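Local coordinates for protein soluble lytic murein transglycosylase (Escherichia coli, PDB 1QSA) that cleaves the beta-1,4 bonds between N-acetylmuramic acid and N-acetylglucosamine in peptidoglycan, forming a 1,6-anhydro bond in the muramic acid residue, at residues A156-I161 with T211-Q216; K273-A278 with E289-M294; A356-G361 with P606-A611; P383-V388 with A405-S410. One frame throughout, in Å; residues are numbered along the deposited sequence.

Contact 1: A156-I161 with T211-Q216; sequences AYLERI and TDFTRQ
L158 lies across one face of the F213 ring, and these two side chains carry most of the contact between helix 154-166 and the first turn of helix 212-228. L158 CG stands 3.8 Å from the centroid of the F213 ring, 15° off its normal, a CH-pi contact with the leucine set a little toward the rim. Both methyls lie over this same face, L158 CD1 3.7 Å from F213 CZ and CD2 toward the CG end. F213 CG is anti to the backbone N (chi1 176°), which sends the ring out from its helix toward L158 and I161. I161 comes from another side, its CG2 meeting F213 CZ at 3.8 Å at the ring edge and in the ring plane. The backbone joins in where L158 O lies 3.6 Å from F213 CE1. I187 and I191 of helix 185-196 also touch the phenylalanine.

At the start of helix 212-228, on either side of F213 in sequence, T211 and T214 form a capping box: T214 N donates to T211 OG1 at 3.2 Å, almost straight at 174°, and T211 N donates to T214 OG1 at 2.9 Å. On the next turn Q216 NE2 bonds to D212 OD2 at 3.0 Å, meeting the oxygen from above the carboxylate plane. R162 pairs with E159 and donates to Q216 OE1. The two segments thus meet chiefly by CH-pi and apolar contact, a shape-dependent packing within the helical superhelix, while polar side chains find partners away from this interface, as R215 does at Q244 O.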
loop_
_atom_site.group_PDB
_atom_site.type_symbol
_atom_site.label_atom_id
_atom_site.label_comp_id
_atom_site.label_asym_id
_atom_site.label_seq_id
_atom_site.Cartn_x
_atom_site.Cartn_y
_atom_site.Cartn_z
ATOM N N ALA A 156 11.435 9.902 27.945
ATOM C CA ALA A 156 10.804 10.117 26.639
ATOM C C ALA A 156 11.892 10.166 25.566
ATOM O O ALA A 156 11.678 9.723 24.433
ATOM C CB ALA A 156 9.990 11.419 26.633
ATOM N N TYR A 157 13.062 10.681 25.935
ATOM C CA TYR A 157 14.193 10.768 25.012
ATOM C C TYR A 157 14.655 9.349 24.669
ATOM O O TYR A 157 14.772 8.979 23.495
ATOM C CB TYR A 157 15.356 11.555 25.636
ATOM C CG TYR A 157 16.417 11.959 24.632
ATOM C CD1 TYR A 157 17.388 11.047 24.195
ATOM C CD2 TYR A 157 16.416 13.237 24.074
ATOM C CE1 TYR A 157 18.324 11.399 23.223
ATOM C CE2 TYR A 157 17.351 13.602 23.095
ATOM C CZ TYR A 157 18.298 12.677 22.676
ATOM O OH TYR A 157 19.193 13.035 21.702
ATOM N N LEU A 158 14.844 8.533 25.704
ATOM C CA LEU A 158 15.291 7.155 25.522
ATOM C C LEU A 158 14.246 6.328 24.757
ATOM O O LEU A 158 14.599 5.485 23.924
ATOM C CB LEU A 158 15.600 6.530 26.887
ATOM C CG LEU A 158 16.560 5.342 26.877
ATOM C CD1 LEU A 158 17.914 5.751 26.283
ATOM C CD2 LEU A 158 16.723 4.826 28.302
ATOM N N GLU A 159 12.964 6.608 24.994
ATOM C CA GLU A 159 11.876 5.914 24.302
ATOM C C GLU A 159 11.911 6.161 22.789
ATOM O O GLU A 159 11.617 5.260 21.997
ATOM C CB GLU A 159 10.523 6.335 24.891
ATOM C CG GLU A 159 9.288 5.847 24.123
ATOM C CD GLU A 159 9.146 4.327 24.064
ATOM O OE1 GLU A 159 9.930 3.607 24.727
ATOM O OE2 GLU A 159 8.237 3.854 23.342
ATOM N N ARG A 160 12.257 7.379 22.374
ATOM C CA ARG A 160 12.331 7.631 20.944
ATOM C C ARG A 160 13.464 6.825 20.307
ATOM O O ARG A 160 13.346 6.400 19.152
ATOM C CB ARG A 160 12.482 9.122 20.611
ATOM C CG ARG A 160 12.285 9.350 19.116
ATOM C CD ARG A 160 12.292 10.815 18.698
ATOM N NE ARG A 160 11.880 10.921 17.302
ATOM C CZ ARG A 160 12.183 11.927 16.491
ATOM N NH1 ARG A 160 12.927 12.938 16.927
ATOM N NH2 ARG A 160 11.750 11.909 15.230
ATOM N N ILE A 161 14.563 6.631 21.043
ATOM C CA ILE A 161 15.692 5.833 20.540
ATOM C C ILE A 161 15.213 4.394 20.306
ATOM O O ILE A 161 15.485 3.799 19.254
ATOM C CB ILE A 161 16.903 5.852 21.528
ATOM C CG1 ILE A 161 17.557 7.238 21.513
ATOM C CG2 ILE A 161 17.902 4.748 21.165
ATOM C CD1 ILE A 161 18.757 7.386 22.415
ATOM N N THR A 211 18.404 -4.423 30.731
ATOM C CA THR A 211 17.163 -3.788 31.154
ATOM C C THR A 211 16.162 -4.000 30.024
ATOM O O THR A 211 16.525 -4.490 28.950
ATOM C CB THR A 211 17.333 -2.252 31.330
ATOM O OG1 THR A 211 17.638 -1.664 30.058
ATOM C CG2 THR A 211 18.458 -1.919 32.307
ATOM N N ASP A 212 14.914 -3.594 30.235
ATOM C CA ASP A 212 13.911 -3.747 29.189
ATOM C C ASP A 212 14.391 -3.007 27.932
ATOM O O ASP A 212 14.232 -3.490 26.805
ATOM C CB ASP A 212 12.570 -3.191 29.646
ATOM C CG ASP A 212 11.457 -3.497 28.670
ATOM O OD1 ASP A 212 11.287 -4.688 28.316
ATOM O OD2 ASP A 212 10.762 -2.543 28.253
ATOM N N PHE A 213 15.035 -1.862 28.139
ATOM C CA PHE A 213 15.546 -1.070 27.020
ATOM C C PHE A 213 16.657 -1.783 26.244
ATOM O O PHE A 213 16.545 -1.965 25.022
ATOM C CB PHE A 213 16.060 0.296 27.513
ATOM C CG PHE A 213 16.695 1.126 26.428
ATOM C CD1 PHE A 213 15.903 1.774 25.481
ATOM C CD2 PHE A 213 18.084 1.234 26.330
ATOM C CE1 PHE A 213 16.489 2.519 24.449
ATOM C CE2 PHE A 213 18.684 1.976 25.302
ATOM C CZ PHE A 213 17.877 2.623 24.353
ATOM N N THR A 214 17.726 -2.190 26.934
ATOM C CA THR A 214 18.839 -2.835 26.246
ATOM C C THR A 214 18.478 -4.192 25.648
ATOM O O THR A 214 19.053 -4.584 24.628
ATOM C CB THR A 214 20.095 -2.942 27.125
ATOM O OG1 THR A 214 19.773 -3.664 28.317
ATOM C CG2 THR A 214 20.618 -1.550 27.479
ATOM N N ARG A 215 17.483 -4.866 26.231
ATOM C CA ARG A 215 17.052 -6.159 25.706
ATOM C C ARG A 215 16.306 -5.933 24.391
ATOM O O ARG A 215 16.542 -6.634 23.410
ATOM C CB ARG A 215 16.170 -6.897 26.716
ATOM C CG ARG A 215 16.966 -7.468 27.883
ATOM C CD ARG A 215 16.060 -8.019 28.967
ATOM N NE ARG A 215 16.842 -8.424 30.133
ATOM C CZ ARG A 215 16.597 -8.034 31.381
ATOM N NH1 ARG A 215 15.589 -7.206 31.644
ATOM N NH2 ARG A 215 17.371 -8.465 32.373
ATOM N N GLN A 216 15.443 -4.923 24.363
ATOM C CA GLN A 216 14.698 -4.621 23.141
ATOM C C GLN A 216 15.618 -4.123 22.028
ATOM O O GLN A 216 15.433 -4.478 20.858
ATOM C CB GLN A 216 13.597 -3.611 23.410
ATOM C CG GLN A 216 12.469 -4.169 24.244
ATOM C CD GLN A 216 11.261 -3.279 24.167
ATOM O OE1 GLN A 216 10.783 -2.976 23.079
ATOM N NE2 GLN A 216 10.794 -2.810 25.311
#

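Contact 2: K273-A278 with E289-M294; sequences KWRDDA and ERRVRM
D276 and R291 form a salt bridge between two consecutive helices of the alpha-superhelix, 269-280 and 285-298, and R275 joins them to make a three-residue network. R291 approaches the carboxylate side-on with two nitrogens, one for each oxygen. R291 NE donates to D276 OD1 at 2.9 Å, nearly straight at 175°, and R291 NH2 reaches the syn side of D276 OD2 at 3.1 Å. From its own helix R275 also grips side-on, but both of its stronger bonds go to one atom: R275 NE lies 3.0 Å and R275 NH2 3.2 Å from D276 OD1. That oxygen therefore accepts three N-H groups, each from out of the carboxylate plane. D276 CG sits beside its backbone N (chi1 -70°), and from there the carboxylate extends into the gap between the helices.

The two guanidinium planes stand 82° apart around their shared anion. M294 SD lies over a face of each guanidinium, 3.6 Å above the plane of R275, and M294 CE comes within 3.5 Å of R275 NH1. R275 NH1 is itself spent on L262 O, and W307 of helix 301-310 packs against both D276 and R291. An alanine in place of D276 would probably leave both arginines without their shared counter-charge and the R291 guanidinium less firmly oriented.

With two arginines serving one carboxylate, D276 is likely to stay ionised, and the network ties the helices together through directional, charge-paired bonds, with M294 and W307 packed against it.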
loop_
_atom_site.group_PDB
_atom_site.type_symbol
_atom_site.label_atom_id
_atom_site.label_comp_id
_atom_site.label_asym_id
_atom_site.label_seq_id
_atom_site.Cartn_x
_atom_site.Cartn_y
_atom_site.Cartn_z
ATOM N N LYS A 273 16.130 -29.181 11.673
ATOM C CA LYS A 273 15.672 -29.797 12.914
ATOM C C LYS A 273 15.550 -28.732 14.011
ATOM O O LYS A 273 14.565 -28.694 14.761
ATOM C CB LYS A 273 16.648 -30.898 13.344
ATOM C CG LYS A 273 16.305 -31.580 14.650
ATOM C CD LYS A 273 17.303 -32.698 14.931
ATOM C CE LYS A 273 17.036 -33.367 16.263
ATOM N NZ LYS A 273 18.024 -34.460 16.522
ATOM N N TRP A 274 16.552 -27.863 14.092
ATOM C CA TRP A 274 16.554 -26.792 15.084
ATOM C C TRP A 274 15.378 -25.855 14.806
ATOM O O TRP A 274 14.654 -25.473 15.717
ATOM C CB TRP A 274 17.870 -26.011 15.005
ATOM C CG TRP A 274 18.023 -24.993 16.094
ATOM C CD1 TRP A 274 18.625 -25.175 17.304
ATOM C CD2 TRP A 274 17.528 -23.644 16.086
ATOM N NE1 TRP A 274 18.527 -24.030 18.060
ATOM C CE2 TRP A 274 17.861 -23.073 17.338
ATOM C CE3 TRP A 274 16.832 -22.863 15.151
ATOM C CZ2 TRP A 274 17.518 -21.754 17.681
ATOM C CZ3 TRP A 274 16.488 -21.546 15.492
ATOM C CH2 TRP A 274 16.835 -21.012 16.748
ATOM N N ARG A 275 15.197 -25.503 13.537
ATOM C CA ARG A 275 14.113 -24.610 13.114
ATOM C C ARG A 275 12.753 -25.174 13.493
ATOM O O ARG A 275 11.921 -24.473 14.064
ATOM C CB ARG A 275 14.161 -24.387 11.599
ATOM C CG ARG A 275 12.988 -23.588 11.031
ATOM C CD ARG A 275 12.825 -23.825 9.532
ATOM N NE ARG A 275 12.453 -25.216 9.281
ATOM C CZ ARG A 275 12.867 -25.954 8.250
ATOM N NH1 ARG A 275 13.657 -25.452 7.309
ATOM N NH2 ARG A 275 12.462 -27.211 8.156
ATOM N N ASP A 276 12.520 -26.452 13.193
ATOM C CA ASP A 276 11.229 -27.048 13.513
ATOM C C ASP A 276 10.955 -27.175 14.998
ATOM O O ASP A 276 9.793 -27.099 15.429
ATOM C CB ASP A 276 11.029 -28.371 12.765
ATOM C CG ASP A 276 10.841 -28.162 11.267
ATOM O OD1 ASP A 276 10.674 -27.001 10.828
ATOM O OD2 ASP A 276 10.864 -29.150 10.513
ATOM N N ASP A 277 12.011 -27.363 15.786
ATOM C CA ASP A 277 11.855 -27.444 17.234
ATOM C C ASP A 277 11.471 -26.038 17.715
ATOM O O ASP A 277 10.571 -25.883 18.536
ATOM C CB ASP A 277 13.159 -27.899 17.904
ATOM C CG ASP A 277 13.111 -27.778 19.428
ATOM O OD1 ASP A 277 12.568 -28.691 20.094
ATOM O OD2 ASP A 277 13.611 -26.760 19.963
ATOM N N ALA A 278 12.133 -25.021 17.165
ATOM C CA ALA A 278 11.842 -23.632 17.527
ATOM C C ALA A 278 10.394 -23.273 17.193
ATOM O O ALA A 278 9.681 -22.708 18.028
ATOM C CB ALA A 278 12.801 -22.680 16.820
ATOM N N GLU A 289 2.425 -20.179 10.004
ATOM C CA GLU A 289 1.861 -20.120 8.653
ATOM C C GLU A 289 2.959 -20.224 7.594
ATOM O O GLU A 289 2.772 -20.868 6.546
ATOM C CB GLU A 289 1.058 -18.830 8.451
ATOM C CG GLU A 289 -0.277 -18.846 9.202
ATOM C CD GLU A 289 -1.036 -17.543 9.083
ATOM O OE1 GLU A 289 -0.403 -16.465 9.157
ATOM O OE2 GLU A 289 -2.269 -17.593 8.905
ATOM N N ARG A 290 4.099 -19.573 7.845
ATOM C CA ARG A 290 5.213 -19.650 6.896
ATOM C C ARG A 290 5.697 -21.109 6.797
ATOM O O ARG A 290 6.030 -21.580 5.706
ATOM C CB ARG A 290 6.374 -18.732 7.309
ATOM C CG ARG A 290 7.581 -18.767 6.341
ATOM C CD ARG A 290 7.203 -18.375 4.904
ATOM N NE ARG A 290 8.314 -18.526 3.957
ATOM C CZ ARG A 290 8.548 -19.619 3.232
ATOM N NH1 ARG A 290 7.746 -20.670 3.331
ATOM N NH2 ARG A 290 9.581 -19.664 2.396
ATOM N N ARG A 291 5.681 -21.824 7.924
ATOM C CA ARG A 291 6.098 -23.229 7.959
ATOM C C ARG A 291 5.092 -24.107 7.208
ATOM O O ARG A 291 5.476 -25.088 6.565
ATOM C CB ARG A 291 6.274 -23.705 9.399
ATOM C CG ARG A 291 6.858 -25.109 9.517
ATOM C CD ARG A 291 8.153 -25.246 8.734
ATOM N NE ARG A 291 8.715 -26.603 8.796
ATOM C CZ ARG A 291 8.379 -27.592 7.975
ATOM N NH1 ARG A 291 7.437 -27.409 7.051
ATOM N NH2 ARG A 291 8.957 -28.784 8.111
ATOM N N VAL A 292 3.803 -23.774 7.319
ATOM C CA VAL A 292 2.752 -24.496 6.586
ATOM C C VAL A 292 3.006 -24.293 5.089
ATOM O O VAL A 292 2.878 -25.229 4.284
ATOM C CB VAL A 292 1.331 -23.935 6.929
ATOM C CG1 VAL A 292 0.286 -24.460 5.955
ATOM C CG2 VAL A 292 0.945 -24.299 8.371
ATOM N N ARG A 293 3.361 -23.067 4.711
ATOM C CA ARG A 293 3.630 -22.772 3.301
ATOM C C ARG A 293 4.838 -23.537 2.784
ATOM O O ARG A 293 4.845 -23.958 1.623
ATOM C CB ARG A 293 3.761 -21.266 3.058
ATOM C CG ARG A 293 2.415 -20.542 3.204
ATOM C CD ARG A 293 2.443 -19.087 2.750
ATOM N NE ARG A 293 1.079 -18.545 2.778
ATOM C CZ ARG A 293 0.551 -17.866 3.799
ATOM N NH1 ARG A 293 1.297 -17.511 4.834
ATOM N NH2 ARG A 293 -0.712 -17.458 3.743
ATOM N N MET A 294 5.819 -23.770 3.654
ATOM C CA MET A 294 7.004 -24.547 3.275
ATOM C C MET A 294 6.575 -25.983 2.939
ATOM O O MET A 294 7.051 -26.577 1.972
ATOM C CB MET A 294 8.036 -24.574 4.406
ATOM C CG MET A 294 9.221 -25.504 4.101
ATOM S SD MET A 294 10.468 -25.482 5.382
ATOM C CE MET A 294 11.522 -24.198 4.785
#

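Contact 3: A356-G361 with P606-A611; sequences AAQRIG and PTLMSA
Q358, on the last turn of helix 351-359, has its CA 6.9 Å from the CA of T607, the nearest CA pair between the helix end and the irregular segment 606-611. The helix closes in a Schellman motif with G361, at positive phi, as its C-prime residue; G361 N bonds back to Q358 O. Segment 606-611 has no regular structure until S610, the N-cap of helix 611-615.

One side chain spans the gap. With CG anti to the backbone N (chi1 -173°) and the chain extended beyond it, Q358 delivers its amide alongside the M609 backbone. M609 N donates to Q358 OE1 at 2.9 Å, in the carbonyl plane and on a lone pair. Q358 NE2 returns a bond to M609 O at 3.0 Å, arriving 43° above that carbonyl plane. Both ends of the amide are thereby used on a single residue, and its rotation is fixed. T607 crosses the glutamine at about a right angle, its CG2 lying 3.6 Å from Q358 CD, while L608 CB comes to 3.4 Å from Q358 OE1. W614 of helix 611-615 also touches Q358. A leucine at Q358 would probably leave the M609 N-H and C=O without these partners and hold the loop less firmly here.

L608 itself packs on F351, M354 and V355 of helix 351-359. A side-chain amide thus pairs with a peptide N-H and C=O much as another backbone would, joining the C-terminal segment that follows helix 582-601 to a helix of the superhelix some 245 residues earlier in the chain.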
loop_
_atom_site.group_PDB
_atom_site.type_symbol
_atom_site.label_atom_id
_atom_site.label_comp_id
_atom_site.label_asym_id
_atom_site.label_seq_id
_atom_site.Cartn_x
_atom_site.Cartn_y
_atom_site.Cartn_z
ATOM N N ALA A 356 -12.489 -23.769 -4.489
ATOM C CA ALA A 356 -13.368 -24.782 -3.914
ATOM C C ALA A 356 -14.349 -25.311 -4.946
ATOM O O ALA A 356 -14.508 -26.524 -5.080
ATOM C CB ALA A 356 -14.092 -24.232 -2.680
ATOM N N ALA A 357 -14.976 -24.402 -5.694
ATOM C CA ALA A 357 -15.924 -24.781 -6.737
ATOM C C ALA A 357 -15.245 -25.637 -7.818
ATOM O O ALA A 357 -15.767 -26.690 -8.198
ATOM C CB ALA A 357 -16.540 -23.535 -7.354
ATOM N N GLN A 358 -14.078 -25.199 -8.303
ATOM C CA GLN A 358 -13.360 -25.956 -9.321
ATOM C C GLN A 358 -12.911 -27.330 -8.788
ATOM O O GLN A 358 -12.991 -28.322 -9.503
ATOM C CB GLN A 358 -12.157 -25.164 -9.858
ATOM C CG GLN A 358 -11.473 -25.848 -11.048
ATOM C CD GLN A 358 -10.746 -24.891 -11.997
ATOM O OE1 GLN A 358 -10.672 -23.684 -11.756
ATOM N NE2 GLN A 358 -10.187 -25.441 -13.070
ATOM N N ARG A 359 -12.508 -27.387 -7.521
ATOM C CA ARG A 359 -12.061 -28.647 -6.917
ATOM C C ARG A 359 -13.164 -29.710 -6.938
ATOM O O ARG A 359 -12.907 -30.851 -7.316
ATOM C CB ARG A 359 -11.549 -28.425 -5.486
ATOM C CG ARG A 359 -11.026 -29.704 -4.792
ATOM C CD ARG A 359 -9.837 -30.272 -5.563
ATOM N NE ARG A 359 -9.382 -31.587 -5.091
ATOM C CZ ARG A 359 -8.556 -31.771 -4.068
ATOM N NH1 ARG A 359 -8.173 -30.744 -3.322
ATOM N NH2 ARG A 359 -8.172 -33.010 -3.748
ATOM N N ILE A 360 -14.394 -29.337 -6.592
ATOM C CA ILE A 360 -15.478 -30.327 -6.602
ATOM C C ILE A 360 -16.297 -30.397 -7.892
ATOM O O ILE A 360 -17.323 -31.078 -7.945
ATOM C CB ILE A 360 -16.409 -30.184 -5.392
ATOM C CG1 ILE A 360 -17.067 -28.802 -5.368
ATOM C CG2 ILE A 360 -15.631 -30.459 -4.119
ATOM C CD1 ILE A 360 -17.898 -28.573 -4.123
ATOM N N GLY A 361 -15.838 -29.697 -8.926
ATOM C CA GLY A 361 -16.510 -29.720 -10.211
ATOM C C GLY A 361 -17.861 -29.045 -10.297
ATOM O O GLY A 361 -18.708 -29.447 -11.098
ATOM N N PRO A 606 -16.812 -18.196 -15.928
ATOM C CA PRO A 606 -15.748 -17.787 -15.005
ATOM C C PRO A 606 -14.969 -18.854 -14.226
ATOM O O PRO A 606 -14.578 -18.609 -13.091
ATOM C CB PRO A 606 -16.468 -16.807 -14.082
ATOM C CG PRO A 606 -17.842 -17.381 -13.974
ATOM C CD PRO A 606 -18.150 -17.967 -15.345
ATOM N N THR A 607 -14.686 -20.002 -14.842
ATOM C CA THR A 607 -13.923 -21.055 -14.162
ATOM C C THR A 607 -12.579 -20.443 -13.751
ATOM O O THR A 607 -11.953 -19.746 -14.537
ATOM C CB THR A 607 -13.688 -22.264 -15.089
ATOM O OG1 THR A 607 -14.949 -22.690 -15.634
ATOM C CG2 THR A 607 -13.053 -23.434 -14.307
ATOM N N LEU A 608 -12.138 -20.701 -12.528
ATOM C CA LEU A 608 -10.902 -20.090 -12.037
ATOM C C LEU A 608 -9.630 -20.318 -12.846
ATOM O O LEU A 608 -8.854 -19.380 -13.076
ATOM C CB LEU A 608 -10.656 -20.480 -10.579
ATOM C CG LEU A 608 -9.458 -19.752 -9.951
ATOM C CD1 LEU A 608 -9.793 -18.278 -9.744
ATOM C CD2 LEU A 608 -9.079 -20.421 -8.640
ATOM N N MET A 609 -9.379 -21.574 -13.203
ATOM C CA MET A 609 -8.185 -21.935 -13.964
ATOM C C MET A 609 -8.542 -22.772 -15.183
ATOM O O MET A 609 -9.567 -23.467 -15.205
ATOM C CB MET A 609 -7.210 -22.753 -13.090
ATOM C CG MET A 609 -6.723 -22.027 -11.837
ATOM S SD MET A 609 -5.378 -22.911 -11.038
ATOM C CE MET A 609 -5.388 -22.210 -9.406
ATOM N N SER A 610 -7.678 -22.715 -16.190
ATOM C CA SER A 610 -7.856 -23.522 -17.396
ATOM C C SER A 610 -7.511 -24.960 -17.000
ATOM O O SER A 610 -6.879 -25.194 -15.963
ATOM C CB SER A 610 -6.903 -23.052 -18.502
ATOM O OG SER A 610 -5.551 -23.372 -18.207
ATOM N N ALA A 611 -7.921 -25.927 -17.811
ATOM C CA ALA A 611 -7.620 -27.329 -17.512
ATOM C C ALA A 611 -6.104 -27.520 -17.434
ATOM O O ALA A 611 -5.609 -28.234 -16.571
ATOM C CB ALA A 611 -8.192 -28.229 -18.598
#

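Contact 4: P383-V388 with A405-S410; sequences PEMARV and ANLVKS
E384 reaches across from helix 383-393 to the end of helix 397-408, with its CG anti to the backbone N (chi1 -175°). CB starts toward L407, and CG continues the extended chain toward L407 and N406. CD comes to 4.0 Å from N406 CB, where the carboxylate divides. Its OE1 turns to the leucine, 3.9 Å from L407 CD1 and 3.8 Å from L407 N. The other oxygen, OE2, lies 3.4 Å from N406 CB, and the glutamate and asparagine side chains cross at about a right angle. These consecutive helices belong to the L domain, of the TPR clan, where helix packs on helix along the chain. One residue on, M385 bends at its second and third torsions to lay CE 3.9 Å from L407 CD2, an apolar touch that L419 and Y422 of helix 413-425 extend.

R387, on the glutamate's own helix, makes a long ion pair, R387 NH2 to E384 OE2 at 3.9 Å, while its NE pairs with E403. E403 OE1 lies close to E384 OE2, a like-charge approach that R387 probably offsets in part. N406 ND2 turns instead to T67 O, in the N-terminal part of the chain.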
loop_
_atom_site.group_PDB
_atom_site.type_symbol
_atom_site.label_atom_id
_atom_site.label_comp_id
_atom_site.label_asym_id
_atom_site.label_seq_id
_atom_site.Cartn_x
_atom_site.Cartn_y
_atom_site.Cartn_z
ATOM N N PRO A 383 -22.534 21.412 -6.463
ATOM C CA PRO A 383 -21.300 21.990 -6.997
ATOM C C PRO A 383 -20.082 21.062 -6.936
ATOM O O PRO A 383 -19.253 21.105 -7.842
ATOM C CB PRO A 383 -21.117 23.269 -6.170
ATOM C CG PRO A 383 -21.931 23.046 -4.944
ATOM C CD PRO A 383 -23.105 22.245 -5.390
ATOM N N GLU A 384 -19.968 20.207 -5.908
ATOM C CA GLU A 384 -18.805 19.316 -5.874
ATOM C C GLU A 384 -18.873 18.327 -7.048
ATOM O O GLU A 384 -17.862 18.074 -7.714
ATOM C CB GLU A 384 -18.629 18.588 -4.520
ATOM C CG GLU A 384 -17.322 17.755 -4.501
ATOM C CD GLU A 384 -16.733 17.483 -3.113
ATOM O OE1 GLU A 384 -17.499 17.213 -2.149
ATOM O OE2 GLU A 384 -15.483 17.503 -3.001
ATOM N N MET A 385 -20.060 17.797 -7.343
ATOM C CA MET A 385 -20.178 16.884 -8.479
ATOM C C MET A 385 -19.856 17.622 -9.788
ATOM O O MET A 385 -19.247 17.058 -10.686
ATOM C CB MET A 385 -21.579 16.266 -8.565
ATOM C CG MET A 385 -21.713 15.209 -9.662
ATOM S SD MET A 385 -20.633 13.761 -9.403
ATOM C CE MET A 385 -21.678 12.733 -8.371
ATOM N N ALA A 386 -20.267 18.887 -9.895
ATOM C CA ALA A 386 -19.973 19.658 -11.096
ATOM C C ALA A 386 -18.450 19.796 -11.276
ATOM O O ALA A 386 -17.955 19.752 -12.400
ATOM C CB ALA A 386 -20.643 21.021 -11.039
ATOM N N ARG A 387 -17.705 19.941 -10.173
ATOM C CA ARG A 387 -16.241 20.035 -10.284
ATOM C C ARG A 387 -15.682 18.683 -10.732
ATOM O O ARG A 387 -14.807 18.628 -11.591
ATOM C CB ARG A 387 -15.596 20.453 -8.960
ATOM C CG ARG A 387 -15.942 21.893 -8.544
ATOM C CD ARG A 387 -14.944 22.450 -7.546
ATOM N NE ARG A 387 -14.963 21.725 -6.281
ATOM C CZ ARG A 387 -15.833 21.928 -5.299
ATOM N NH1 ARG A 387 -16.789 22.846 -5.417
ATOM N NH2 ARG A 387 -15.758 21.200 -4.194
ATOM N N VAL A 388 -16.217 17.596 -10.176
ATOM C CA VAL A 388 -15.766 16.248 -10.548
ATOM C C VAL A 388 -15.961 16.033 -12.045
ATOM O O VAL A 388 -15.053 15.563 -12.733
ATOM C CB VAL A 388 -16.532 15.156 -9.748
ATOM C CG1 VAL A 388 -16.237 13.748 -10.324
ATOM C CG2 VAL A 388 -16.103 15.214 -8.275
ATOM N N ALA A 405 -13.228 11.706 -3.214
ATOM C CA ALA A 405 -12.982 11.191 -1.871
ATOM C C ALA A 405 -13.836 11.939 -0.855
ATOM O O ALA A 405 -14.403 11.329 0.046
ATOM C CB ALA A 405 -11.501 11.306 -1.518
ATOM N N ASN A 406 -13.940 13.259 -1.010
ATOM C CA ASN A 406 -14.757 14.074 -0.106
ATOM C C ASN A 406 -16.234 13.782 -0.290
ATOM O O ASN A 406 -16.987 13.744 0.674
ATOM C CB ASN A 406 -14.550 15.568 -0.377
ATOM C CG ASN A 406 -13.252 16.088 0.162
ATOM O OD1 ASN A 406 -12.568 15.412 0.928
ATOM N ND2 ASN A 406 -12.912 17.323 -0.209
ATOM N N LEU A 407 -16.645 13.599 -1.539
ATOM C CA LEU A 407 -18.038 13.335 -1.853
ATOM C C LEU A 407 -18.560 11.994 -1.301
ATOM O O LEU A 407 -19.666 11.932 -0.755
ATOM C CB LEU A 407 -18.229 13.435 -3.373
ATOM C CG LEU A 407 -19.611 13.677 -3.977
ATOM C CD1 LEU A 407 -20.339 14.797 -3.249
ATOM C CD2 LEU A 407 -19.434 14.023 -5.451
ATOM N N VAL A 408 -17.738 10.949 -1.342
ATOM C CA VAL A 408 -18.169 9.632 -0.862
ATOM C C VAL A 408 -17.956 9.412 0.637
ATOM O O VAL A 408 -18.584 8.547 1.242
ATOM C CB VAL A 408 -17.484 8.483 -1.658
ATOM C CG1 VAL A 408 -17.752 8.652 -3.136
ATOM C CG2 VAL A 408 -15.982 8.464 -1.407
ATOM N N LYS A 409 -17.111 10.234 1.244
ATOM C CA LYS A 409 -16.791 10.107 2.662
ATOM C C LYS A 409 -17.962 10.422 3.597
ATOM O O LYS A 409 -18.707 11.383 3.383
ATOM C CB LYS A 409 -15.599 11.015 2.988
ATOM C CG LYS A 409 -14.974 10.819 4.360
ATOM C CD LYS A 409 -13.766 11.727 4.510
ATOM C CE LYS A 409 -14.169 13.200 4.431
ATOM N NZ LYS A 409 -13.039 14.103 4.057
ATOM N N SER A 410 -18.139 9.576 4.609
ATOM C CA SER A 410 -19.189 9.764 5.614
ATOM C C SER A 410 -20.623 9.688 5.085
ATOM O O SER A 410 -21.543 10.208 5.709
ATOM C CB SER A 410 -18.981 11.104 6.329
ATOM O OG SER A 410 -17.627 11.253 6.730
#

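In the fold
Contacts 1, 2 and 4 join helix to helix, contact 3 a helix end to a loop; all lie 24 to 30 Å from the centre of the chain, and no two hold the same elements. Contact 4 is the buried one; the other three are partly buried. Contacts 2 and 4 pair neighbouring helices, contact 1 spans 50 residues, and contact 3 joins segments 245 residues apart with contact 4 nested inside its loop. Their chemistry also differs: aromatic and aliphatic packing in contact 1, a charge network in contact 2, amide-to-backbone bonds in contact 3, and mixed apolar and carboxylate packing in contact 4. Contacts 1 and 3 lie on opposite sides of the chain's centre, their own centres about 53 Å apart.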